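Local structure of protein (beta-tubulin binding post-chaperonin cofactor) (Saccharomyces cerevisiae, 1QSD) at residues 9-12 / 13-17; 17-20 / 21-25; 52-55 / 56-60; 68-71 / 72-76; 76-79 / 80-83. The protein binds beta-tubulin as a post-chaperonin cofactor and takes part in an early step of the tubulin folding pathway. One frame throughout, in Å; residues are numbered along the deposited sequence.

Contact 1: residues 9-12 / 13-17; sequences KVKA and LKRLT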
# COMPACT_ATOMS: atom_id res chain seq x y z
N LYS A 9 -16.31 -12.55 9.62
CA LYS A 9 -16.30 -11.16 10.08
C LYS A 9 -15.05 -10.86 10.92
O LYS A 9 -14.38 -9.87 10.68
CB LYS A 9 -17.58 -10.82 10.85
CG LYS A 9 -18.82 -10.86 9.96
CD LYS A 9 -20.06 -10.42 10.67
CE LYS A 9 -21.27 -10.58 9.76
NZ LYS A 9 -21.18 -9.80 8.49
N VAL A 10 -14.67 -11.76 11.83
CA VAL A 10 -13.48 -11.54 12.64
C VAL A 10 -12.25 -11.42 11.75
O VAL A 10 -11.51 -10.45 11.86
CB VAL A 10 -13.24 -12.68 13.63
CG1 VAL A 10 -11.93 -12.47 14.35
CG2 VAL A 10 -14.38 -12.77 14.63
N LYS A 11 -12.05 -12.38 10.85
CA LYS A 11 -10.90 -12.36 9.95
C LYS A 11 -10.86 -11.13 9.06
O LYS A 11 -9.79 -10.54 8.84
CB LYS A 11 -10.84 -13.64 9.11
CG LYS A 11 -10.35 -14.83 9.91
CD LYS A 11 -10.47 -16.13 9.14
CE LYS A 11 -9.97 -17.30 9.99
NZ LYS A 11 -10.18 -18.63 9.34
N ALA A 12 -12.02 -10.74 8.55
CA ALA A 12 -12.11 -9.57 7.70
C ALA A 12 -11.49 -8.39 8.44
O ALA A 12 -10.62 -7.70 7.89
CB ALA A 12 -13.57 -9.29 7.34
N LEU A 13 -11.87 -8.21 9.71
CA LEU A 13 -11.38 -7.11 10.53
C LEU A 13 -9.90 -7.23 10.89
O LEU A 13 -9.15 -6.25 10.79
CB LEU A 13 -12.20 -6.97 11.80
CG LEU A 13 -11.77 -5.83 12.76
CD1 LEU A 13 -11.80 -4.42 12.07
CD2 LEU A 13 -12.67 -5.82 14.00
N LYS A 14 -9.49 -8.42 11.33
CA LYS A 14 -8.09 -8.65 11.70
C LYS A 14 -7.15 -8.41 10.51
O LYS A 14 -6.04 -7.92 10.68
CB LYS A 14 -7.88 -10.07 12.27
CG LYS A 14 -8.65 -10.33 13.56
CD LYS A 14 -8.06 -11.48 14.42
CE LYS A 14 -8.65 -11.43 15.85
NZ LYS A 14 -8.04 -12.34 16.88
N ARG A 15 -7.59 -8.73 9.31
CA ARG A 15 -6.73 -8.51 8.16
C ARG A 15 -6.64 -7.05 7.79
O ARG A 15 -5.59 -6.56 7.36
CB ARG A 15 -7.14 -9.43 7.02
CG ARG A 15 -7.03 -10.92 7.47
CD ARG A 15 -5.78 -11.15 8.37
NE ARG A 15 -5.65 -12.48 8.98
CZ ARG A 15 -6.58 -13.09 9.73
NH1 ARG A 15 -7.76 -12.52 9.97
NH2 ARG A 15 -6.30 -14.25 10.32
N LEU A 16 -7.69 -6.31 8.09
CA LEU A 16 -7.66 -4.88 7.82
C LEU A 16 -6.70 -4.19 8.79
O LEU A 16 -5.90 -3.34 8.39
CB LEU A 16 -9.06 -4.25 7.92
CG LEU A 16 -9.85 -4.11 6.63
CD1 LEU A 16 -11.05 -3.21 6.86
CD2 LEU A 16 -8.95 -3.50 5.59
N THR A 17 -6.74 -4.57 10.06
CA THR A 17 -5.85 -3.94 11.03
C THR A 17 -4.40 -4.34 10.78
O THR A 17 -3.50 -3.55 11.07
CB THR A 17 -6.27 -4.19 12.51
OG1 THR A 17 -6.04 -5.56 12.87
CG2 THR A 17 -7.75 -3.81 12.71

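Contact 2: residues 17-20 / 21-25; sequences TKEE and GYYQQ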
# COMPACT_ATOMS: atom_id res chain seq x y z
N THR A 17 -6.74 -4.57 10.06
CA THR A 17 -5.85 -3.94 11.03
C THR A 17 -4.40 -4.34 10.78
O THR A 17 -3.50 -3.55 11.07
CB THR A 17 -6.27 -4.19 12.51
OG1 THR A 17 -6.04 -5.56 12.87
CG2 THR A 17 -7.75 -3.81 12.71
N LYS A 18 -4.16 -5.52 10.24
CA LYS A 18 -2.79 -5.94 9.93
C LYS A 18 -2.30 -5.17 8.67
O LYS A 18 -1.11 -4.86 8.56
CB LYS A 18 -2.72 -7.44 9.70
CG LYS A 18 -1.31 -8.00 9.74
CD LYS A 18 -1.24 -9.45 9.25
CE LYS A 18 0.20 -9.94 9.25
NZ LYS A 18 0.36 -11.21 8.51
N GLU A 19 -3.20 -4.89 7.73
CA GLU A 19 -2.85 -4.13 6.52
C GLU A 19 -2.42 -2.69 6.90
O GLU A 19 -1.42 -2.17 6.39
CB GLU A 19 -4.04 -4.10 5.56
CG GLU A 19 -3.90 -3.09 4.42
CD GLU A 19 -5.00 -3.21 3.36
OE1 GLU A 19 -5.01 -2.36 2.43
OE2 GLU A 19 -5.84 -4.14 3.44
N GLU A 20 -3.17 -2.06 7.80
CA GLU A 20 -2.87 -0.71 8.28
C GLU A 20 -1.46 -0.65 8.84
O GLU A 20 -0.75 0.34 8.64
CB GLU A 20 -3.87 -0.33 9.38
CG GLU A 20 -3.79 1.11 9.86
CD GLU A 20 -2.88 1.30 11.08
OE1 GLU A 20 -2.36 0.32 11.64
OE2 GLU A 20 -2.70 2.46 11.49
N GLY A 21 -1.07 -1.69 9.57
CA GLY A 21 0.26 -1.75 10.14
C GLY A 21 1.32 -1.85 9.07
O GLY A 21 2.40 -1.29 9.20
N TYR A 22 1.01 -2.58 8.01
CA TYR A 22 1.91 -2.73 6.88
C TYR A 22 2.10 -1.39 6.19
O TYR A 22 3.23 -0.96 5.97
CB TYR A 22 1.35 -3.76 5.89
CG TYR A 22 1.61 -5.18 6.30
CD1 TYR A 22 2.35 -5.46 7.46
CD2 TYR A 22 1.19 -6.26 5.51
CE1 TYR A 22 2.65 -6.77 7.83
CE2 TYR A 22 1.50 -7.58 5.86
CZ TYR A 22 2.23 -7.83 7.03
OH TYR A 22 2.54 -9.12 7.39
N TYR A 23 1.00 -0.73 5.89
CA TYR A 23 1.03 0.57 5.23
C TYR A 23 1.69 1.63 6.12
O TYR A 23 2.34 2.56 5.63
CB TYR A 23 -0.39 1.00 4.84
CG TYR A 23 -0.97 0.29 3.62
CD1 TYR A 23 -0.63 -1.04 3.31
CD2 TYR A 23 -1.87 0.95 2.79
CE1 TYR A 23 -1.18 -1.68 2.17
CE2 TYR A 23 -2.42 0.32 1.66
CZ TYR A 23 -2.08 -0.99 1.35
OH TYR A 23 -2.67 -1.53 0.22
N GLN A 24 1.56 1.49 7.44
CA GLN A 24 2.15 2.43 8.37
C GLN A 24 3.68 2.30 8.39
O GLN A 24 4.37 3.24 8.76
CB GLN A 24 1.58 2.24 9.78
CG GLN A 24 1.37 3.54 10.57
CD GLN A 24 0.17 4.37 10.12
OE1 GLN A 24 0.17 5.60 10.23
NE2 GLN A 24 -0.87 3.70 9.64
N GLN A 25 4.19 1.13 8.01
CA GLN A 25 5.65 0.90 7.95
C GLN A 25 6.21 1.62 6.72
O GLN A 25 7.26 2.26 6.79
CB GLN A 25 5.97 -0.59 7.78
CG GLN A 25 5.38 -1.54 8.81
CD GLN A 25 5.51 -3.02 8.41
OE1 GLN A 25 5.69 -3.89 9.27
NE2 GLN A 25 5.40 -3.31 7.11

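Contact 3: residues 52-55 / 56-60; sequences EEVL and DDTKR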
# COMPACT_ATOMS: atom_id res chain seq x y z
N GLU A 52 8.43 14.03 -2.27
CA GLU A 52 7.35 14.54 -1.43
C GLU A 52 6.01 14.12 -2.00
O GLU A 52 5.15 13.62 -1.27
CB GLU A 52 7.42 16.08 -1.30
CG GLU A 52 8.62 16.57 -0.50
CD GLU A 52 8.61 18.06 -0.22
OE1 GLU A 52 8.63 18.43 0.98
OE2 GLU A 52 8.60 18.87 -1.18
N GLU A 53 5.86 14.30 -3.31
CA GLU A 53 4.66 13.94 -4.04
C GLU A 53 4.31 12.47 -3.78
O GLU A 53 3.15 12.14 -3.53
CB GLU A 53 4.89 14.18 -5.53
CG GLU A 53 4.76 12.93 -6.42
CD GLU A 53 5.63 12.97 -7.68
OE1 GLU A 53 5.14 13.40 -8.75
OE2 GLU A 53 6.80 12.56 -7.59
N VAL A 54 5.32 11.59 -3.80
CA VAL A 54 5.08 10.17 -3.57
C VAL A 54 4.60 9.97 -2.14
O VAL A 54 3.63 9.23 -1.90
CB VAL A 54 6.34 9.30 -3.84
CG1 VAL A 54 6.15 7.88 -3.29
CG2 VAL A 54 6.61 9.22 -5.33
N LEU A 55 5.23 10.65 -1.19
CA LEU A 55 4.82 10.52 0.20
C LEU A 55 3.34 10.88 0.33
O LEU A 55 2.57 10.12 0.91
CB LEU A 55 5.68 11.40 1.12
CG LEU A 55 5.34 11.30 2.62
CD1 LEU A 55 5.61 9.90 3.12
CD2 LEU A 55 6.13 12.30 3.43
N ASP A 56 2.94 12.01 -0.27
CA ASP A 56 1.56 12.49 -0.21
C ASP A 56 0.57 11.45 -0.71
O ASP A 56 -0.54 11.36 -0.19
CB ASP A 56 1.38 13.79 -1.03
CG ASP A 56 2.13 14.99 -0.46
OD1 ASP A 56 2.15 16.04 -1.13
OD2 ASP A 56 2.71 14.91 0.64
N ASP A 57 0.96 10.71 -1.73
CA ASP A 57 0.10 9.68 -2.28
C ASP A 57 -0.10 8.58 -1.25
O ASP A 57 -1.23 8.21 -0.92
CB ASP A 57 0.68 9.12 -3.57
CG ASP A 57 0.40 10.01 -4.76
OD1 ASP A 57 0.17 9.47 -5.87
OD2 ASP A 57 0.39 11.24 -4.58
N THR A 58 1.01 8.07 -0.72
CA THR A 58 0.99 7.04 0.30
C THR A 58 0.02 7.46 1.41
O THR A 58 -0.88 6.72 1.77
CB THR A 58 2.39 6.84 0.89
OG1 THR A 58 3.30 6.53 -0.18
CG2 THR A 58 2.40 5.71 1.90
N LYS A 59 0.17 8.68 1.91
CA LYS A 59 -0.71 9.19 2.96
C LYS A 59 -2.20 9.16 2.61
O LYS A 59 -3.02 8.81 3.46
CB LYS A 59 -0.31 10.62 3.34
CG LYS A 59 0.96 10.74 4.15
CD LYS A 59 1.27 12.20 4.45
CE LYS A 59 2.45 12.33 5.40
NZ LYS A 59 2.77 13.76 5.71
N ARG A 60 -2.57 9.50 1.38
CA ARG A 60 -3.97 9.54 0.97
C ARG A 60 -4.70 8.19 1.17
O ARG A 60 -5.92 8.13 1.37
CB ARG A 60 -4.07 10.05 -0.49
CG ARG A 60 -4.30 8.98 -1.57
CD ARG A 60 -3.78 9.38 -2.97
NE ARG A 60 -4.08 10.76 -3.34
CZ ARG A 60 -3.36 11.47 -4.20
NH1 ARG A 60 -2.31 10.92 -4.79
NH2 ARG A 60 -3.65 12.74 -4.44

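Contact 4: residues 68-71 / 72-76; sequences KIRE and FKEDL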
# COMPACT_ATOMS: atom_id res chain seq x y z
N LYS A 68 -12.79 2.03 6.52
CA LYS A 68 -13.13 0.61 6.40
C LYS A 68 -12.91 -0.18 7.66
O LYS A 68 -13.63 -1.13 7.92
CB LYS A 68 -12.44 -0.03 5.21
CG LYS A 68 -13.04 0.43 3.91
CD LYS A 68 -12.48 -0.27 2.73
CE LYS A 68 -13.05 0.31 1.46
NZ LYS A 68 -12.38 -0.31 0.27
N ILE A 69 -11.93 0.20 8.44
CA ILE A 69 -11.71 -0.48 9.71
C ILE A 69 -12.91 -0.18 10.63
O ILE A 69 -13.45 -1.08 11.29
CB ILE A 69 -10.37 -0.03 10.36
CG1 ILE A 69 -9.21 -0.66 9.59
CG2 ILE A 69 -10.29 -0.45 11.82
CD1 ILE A 69 -7.85 -0.37 10.18
N ARG A 70 -13.40 1.06 10.60
CA ARG A 70 -14.55 1.41 11.42
C ARG A 70 -15.79 0.63 10.95
O ARG A 70 -16.47 0.03 11.78
CB ARG A 70 -14.81 2.91 11.35
CG ARG A 70 -15.96 3.35 12.20
CD ARG A 70 -16.44 4.70 11.75
NE ARG A 70 -17.06 5.40 12.86
CZ ARG A 70 -16.40 6.22 13.68
NH1 ARG A 70 -15.11 6.44 13.50
NH2 ARG A 70 -17.05 6.82 14.67
N GLU A 71 -16.08 0.64 9.65
CA GLU A 71 -17.23 -0.11 9.09
C GLU A 71 -17.15 -1.58 9.46
O GLU A 71 -18.13 -2.18 9.90
CB GLU A 71 -17.25 -0.03 7.56
CG GLU A 71 -17.42 1.34 6.97
CD GLU A 71 -17.27 1.36 5.46
OE1 GLU A 71 -17.18 2.48 4.92
OE2 GLU A 71 -17.22 0.28 4.83
N PHE A 72 -15.98 -2.19 9.26
CA PHE A 72 -15.82 -3.59 9.57
C PHE A 72 -16.00 -3.82 11.07
O PHE A 72 -16.56 -4.84 11.49
CB PHE A 72 -14.48 -4.10 9.09
CG PHE A 72 -14.40 -4.28 7.59
CD1 PHE A 72 -15.10 -3.44 6.73
CD2 PHE A 72 -13.58 -5.27 7.05
CE1 PHE A 72 -14.99 -3.58 5.35
CE2 PHE A 72 -13.46 -5.43 5.67
CZ PHE A 72 -14.17 -4.57 4.82
N LYS A 73 -15.55 -2.84 11.86
CA LYS A 73 -15.68 -2.92 13.32
C LYS A 73 -17.15 -2.88 13.71
O LYS A 73 -17.62 -3.71 14.49
CB LYS A 73 -14.96 -1.74 14.00
CG LYS A 73 -14.89 -1.89 15.51
CD LYS A 73 -14.33 -0.66 16.17
CE LYS A 73 -15.45 0.22 16.66
NZ LYS A 73 -16.14 0.86 15.54
N GLU A 74 -17.87 -1.94 13.13
CA GLU A 74 -19.27 -1.78 13.44
C GLU A 74 -20.13 -2.96 13.00
O GLU A 74 -21.13 -3.29 13.64
CB GLU A 74 -19.79 -0.48 12.83
CG GLU A 74 -19.10 0.74 13.43
CD GLU A 74 -19.73 2.06 13.05
OE1 GLU A 74 -19.66 3.00 13.87
OE2 GLU A 74 -20.31 2.17 11.93
N ASP A 75 -19.72 -3.59 11.91
CA ASP A 75 -20.42 -4.74 11.39
C ASP A 75 -20.25 -5.89 12.38
O ASP A 75 -21.23 -6.56 12.71
CB ASP A 75 -19.85 -5.14 10.03
CG ASP A 75 -20.65 -6.26 9.37
OD1 ASP A 75 -20.02 -7.24 8.92
OD2 ASP A 75 -21.90 -6.17 9.33
N LEU A 76 -19.03 -6.07 12.87
CA LEU A 76 -18.75 -7.14 13.82
C LEU A 76 -19.47 -6.87 15.16
O LEU A 76 -20.05 -7.79 15.74
CB LEU A 76 -17.23 -7.31 13.99
CG LEU A 76 -16.67 -8.42 14.90
CD1 LEU A 76 -17.37 -9.74 14.63
CD2 LEU A 76 -15.15 -8.54 14.71

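Contact 5: residues 76-79 / 80-83; sequences LEQF and LKTY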
# COMPACT_ATOMS: atom_id res chain seq x y z
N LEU A 76 -19.03 -6.07 12.87
CA LEU A 76 -18.75 -7.14 13.82
C LEU A 76 -19.47 -6.87 15.16
O LEU A 76 -20.05 -7.79 15.74
CB LEU A 76 -17.23 -7.31 13.99
CG LEU A 76 -16.67 -8.42 14.90
CD1 LEU A 76 -17.37 -9.74 14.63
CD2 LEU A 76 -15.15 -8.54 14.71
N GLU A 77 -19.43 -5.63 15.63
CA GLU A 77 -20.09 -5.25 16.87
C GLU A 77 -21.59 -5.50 16.76
O GLU A 77 -22.20 -6.05 17.67
CB GLU A 77 -19.85 -3.77 17.17
CG GLU A 77 -18.39 -3.39 17.46
CD GLU A 77 -18.20 -1.90 17.83
OE1 GLU A 77 -18.45 -1.02 16.98
OE2 GLU A 77 -17.79 -1.62 18.98
N GLN A 78 -22.20 -5.09 15.65
CA GLN A 78 -23.63 -5.31 15.47
C GLN A 78 -23.99 -6.81 15.41
O GLN A 78 -24.99 -7.25 16.00
CB GLN A 78 -24.12 -4.59 14.21
CG GLN A 78 -25.64 -4.42 14.14
CD GLN A 78 -26.24 -3.40 15.17
OE1 GLN A 78 -27.40 -2.97 15.02
NE2 GLN A 78 -25.46 -3.00 16.18
N PHE A 79 -23.16 -7.60 14.74
CA PHE A 79 -23.39 -9.03 14.63
C PHE A 79 -23.40 -9.67 16.03
O PHE A 79 -24.28 -10.45 16.35
CB PHE A 79 -22.30 -9.64 13.74
CG PHE A 79 -22.37 -11.15 13.61
CD1 PHE A 79 -23.21 -11.74 12.67
CD2 PHE A 79 -21.56 -11.97 14.40
CE1 PHE A 79 -23.25 -13.14 12.53
CE2 PHE A 79 -21.60 -13.38 14.26
CZ PHE A 79 -22.44 -13.95 13.33
N LEU A 80 -22.46 -9.26 16.88
CA LEU A 80 -22.35 -9.80 18.22
C LEU A 80 -23.52 -9.48 19.14
O LEU A 80 -23.83 -10.28 20.02
CB LEU A 80 -21.04 -9.35 18.86
CG LEU A 80 -19.76 -9.99 18.33
CD1 LEU A 80 -18.54 -9.28 18.93
CD2 LEU A 80 -19.75 -11.50 18.67
N LYS A 81 -24.19 -8.35 18.96
CA LYS A 81 -25.33 -7.99 19.81
C LYS A 81 -26.47 -8.99 19.81
O LYS A 81 -27.27 -9.01 20.74
CB LYS A 81 -25.92 -6.64 19.44
CG LYS A 81 -25.08 -5.48 19.83
CD LYS A 81 -25.75 -4.19 19.40
CE LYS A 81 -24.76 -3.05 19.36
NZ LYS A 81 -25.38 -1.83 18.79
N THR A 82 -26.58 -9.77 18.74
CA THR A 82 -27.65 -10.74 18.61
C THR A 82 -27.15 -12.15 18.38
O THR A 82 -27.92 -13.02 17.97
CB THR A 82 -28.60 -10.38 17.45
OG1 THR A 82 -27.84 -10.21 16.24
CG2 THR A 82 -29.38 -9.09 17.74
N TYR A 83 -25.88 -12.39 18.69
CA TYR A 83 -25.30 -13.71 18.49
C TYR A 83 -25.79 -14.73 19.53
O TYR A 83 -25.76 -14.46 20.73
CB TYR A 83 -23.78 -13.63 18.54
CG TYR A 83 -23.08 -14.93 18.21
CD1 TYR A 83 -23.15 -15.47 16.93
CD2 TYR A 83 -22.34 -15.59 19.17
CE1 TYR A 83 -22.50 -16.65 16.62
CE2 TYR A 83 -21.68 -16.77 18.87
CZ TYR A 83 -21.76 -17.29 17.59
OH TYR A 83 -21.09 -18.45 17.29
O HOH W 1 -27.90 -8.01 14.96
O HOH W 2 -26.13 -11.84 14.95

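Contact 1: residues 9-12 / 13-17
Val10 and Lys14 lie side by side and point the same way, one turn apart on helix 5-39. Val10 CG1 rests against the aliphatic end of the lysine, 3.8 Å from Lys14 CE. Val10 holds CG1 anti to its own nitrogen (chi1 175°), which carries this methyl toward the next turn. Lys14 N meets Val10 O at 2.9 Å with a nearly straight N-H angle, and Leu16 N reaches Ala12 O in the same i to i+4 pattern.

The tight side faces the other helices of the chain. Leu13 packs on Leu76 of helix 45-81 and on Ala99 of helix 90-104, and Leu16 lies on Lys68 and Phe72. Helix 5-39 thus supplies one wall of an antiparallel helical bundle, the fold of the tubulin-binding cofactor A family. The ammonium of Lys9 belongs to this side too. It forms salt bridges with Asp75 and with Asp47 of the second subunit.

The opposite character appears at Lys11 and Arg15, which are exposed. Their side chains also run side by side. Arg15 bends at chi2 (-39°) and folds back toward the preceding turn. Its NH1 then donates to Lys11 O at 3.1 Å, in the carbonyl plane and on a lone pair, though the N-H angle is only 136°. Lys11 O already accepts from Arg15 N at 2.9 Å, so this one oxygen is gripped twice by the same residue. The guanidinium also brushes the lysine stem, with Arg15 NH1 3.4 Å from Lys11 CB.

Contact 2: residues 17-20 / 21-25
Glu19 and Tyr23 run side by side in the same direction, one turn apart on helix 5-39. The methylene of the glutamate lies over one face of the tyrosine ring, toward its rim. This is a CH-pi contact, with Glu19 CG 4.1 Å from the centroid of the Tyr23 ring. Glu19 is extended beyond CG, which carries its carboxylate along the ring to the phenol end. There Glu19 OE1 is 3.3 Å from Tyr23 OH, and the carboxylate and ring planes stand 56° apart.

Glu20 and Gln24 instead slant across each other, with carboxylate and amide planes 30° apart. Glu20 OE2 and Gln24 NE2 are 2.9 Å apart, but the angle is too poor for a hydrogen bond. The stronger partner of Glu20 is the hydroxyl of Tyr66 on helix 45-81, which also has a weak bond from Gln24.

On the exposed side Lys18 stretches to the phenol of Tyr22. Lys18 CE comes to 3.1 Å from Tyr22 OH, while Lys18 O lies over a face of the ring.

Beneath them Tyr23 N bonds to Glu19 O at 2.9 Å. In the helical bundle this face packs on helix 45-81, Tyr23 on Leu61 and Glu19 on Leu65. It also borders the second subunit, whose Glu26 lies close to the Glu19 carboxylate. Such like charges at the dimer interface would probably raise the proton affinity of one or both.

Contact 3: residues 52-55 / 56-60
Val54 O gathers several donors from the turn that follows it. Thr58 N donates to it at 3.1 Å along a nearly straight path, 173° at the hydrogen. Asp57 N adds a weak bond. The hydroxyl also comes near, Thr58 OG1 lying 3.2 Å from Val54 O, with OG1 anti to the carbonyl carbon (chi1 -56°), a position that brings it back toward the preceding turn of helix 45-81. Its proton is not settled, but OG1 is satisfied by the amide of Gln30 on helix 5-39.

The neighbouring carbonyls have regular helical partners. Asp56 N bonds to Glu52 O at 2.9 Å, and Lys59 N to Leu55 O at 3.0 Å. Glu53 O takes Asp57 N at 3.2 Å, but Asp57 OD2 also stands 3.1 Å from Glu53 O. Both are acceptors, so this approach is not a bond. The other carboxylate oxygen, OD1, forms a salt bridge with Lys68 of the second subunit.

Glu52 is paired with Lys49 and Lys38. The apolar contact between the turns is looser: the extended Lys59 chain crosses the leucine at a slant, with Lys59 CE 4.1 Å from Leu55 CG.

Leu55 also packs on Gln30 and Glu31 of helix 5-39. Val54 meets Phe72 of the second subunit, and Thr58 meets its Tyr23. This part of the helix faces both its own chain and the partner, as expected of a long helix in a dimeric helical bundle.

Contact 4: residues 68-71 / 72-76
Phe72 sits against the carbonyl of Lys68 one turn earlier on helix 45-81. Its CD1 comes to 3.0 Å from Lys68 O, and the oxygen meets the ring obliquely. The same oxygen accepts from Phe72 N at 2.9 Å. Phe72 CG is anti to the carbonyl carbon (chi1 -74°), which turns the ring back toward this turn.

Arg70 and Glu74 form the other side-chain pair. The two chains slant past each other, with guanidinium and carboxylate planes 73° apart. Arg70 NE and Glu74 OE1 are 3.7 Å apart, a long salt bridge. Both residues are exposed. The stem of the glutamate is packed more closely, its CG 3.2 Å from Arg70 O, which also takes the Glu74 N bond at 2.8 Å.

The next shell fixes the buried side. Phe72 has a cation-pi contact with Lys50 of the second subunit. Inside the helical bundle Ile69 and Leu76 pack on Ala99 and Ile96 of helix 90-104. Besides its bridge to Asp57 of the second subunit, Lys68 bonds the Glu53 carbonyl there, and Asp75 is bridged by Lys50 of the same subunit.

The charges are therefore used in two ways. The long Arg70-Glu74 pair probably adds little to stability. The lysine and aspartate that point to the partner chain make salt bridges between the subunits, and the positive charge near Asp75 would be expected to favour its ionised form.

Contact 5: residues 76-79 / 80-83
Phe79 and Tyr83 bring their rings together where helix 45-81, a long helix of the antiparallel helical bundle, gives way to the loop that leads to helix 90-104. Both side chains leave with CG anti to the backbone nitrogen (chi1 176° for Phe79), which lets their rings meet beyond the backbone. The two rings meet obliquely. Their centroids are 5.7 Å apart and their planes differ by 37°. The closest atoms are Phe79 CE2 and Tyr83 CD1, at 3.7 Å. Phe79 also packs on Gln5, Leu6 and Lys9 of helix 5-39, while the Tyr83 hydroxyl bonds to the backbone of Glu87.

Leu80 takes a different rotamer. With CG anti to the carbonyl carbon, its side chain turns back along the helix, and Leu80 CG lies 4.4 Å from Leu76 CD1. This pair continues into Ala92 and Ile96 of helix 90-104. The backbone bond beneath it, from Leu80 N to Leu76 O at 3.0 Å, is the last firm i to i+4 bond here. The bonds from Lys81 N to Glu77 O and from Thr82 N to Phe79 O are weak.

Lys81 is extended and slants across the bent Gln78 side chain on the exposed flank. Thr82 has OG1 between its backbone nitrogen and carbonyl carbon (chi1 54°). This places the hydroxyl near the helix end, where two waters meet it. One of them donates to Phe79 O at 2.7 Å and also lies 2.7 Å from Thr82 OG1.

Overall arrangement
Contact 1 is the most buried of the five, contact 5 lies at the surface, and contacts 2, 3 and 4 are partly buried. Contacts 1 and 2 share Thr17 on helix 5-39. Contacts 3, 4 and 5 follow one another on helix 45-81, the last two sharing Leu76. Contacts 1 and 4 meet directly through a salt bridge and apolar packing between helices 5-39 and 45-81. Contact 3 lies opposite contacts 1, 4 and 5 across the chain's centre, about 25 Å from contact 4 between centres. Contacts 1 to 4 all reach the second subunit, with charged residues prominent there. Contact 5 touches no other chain and relies on aromatic packing and water.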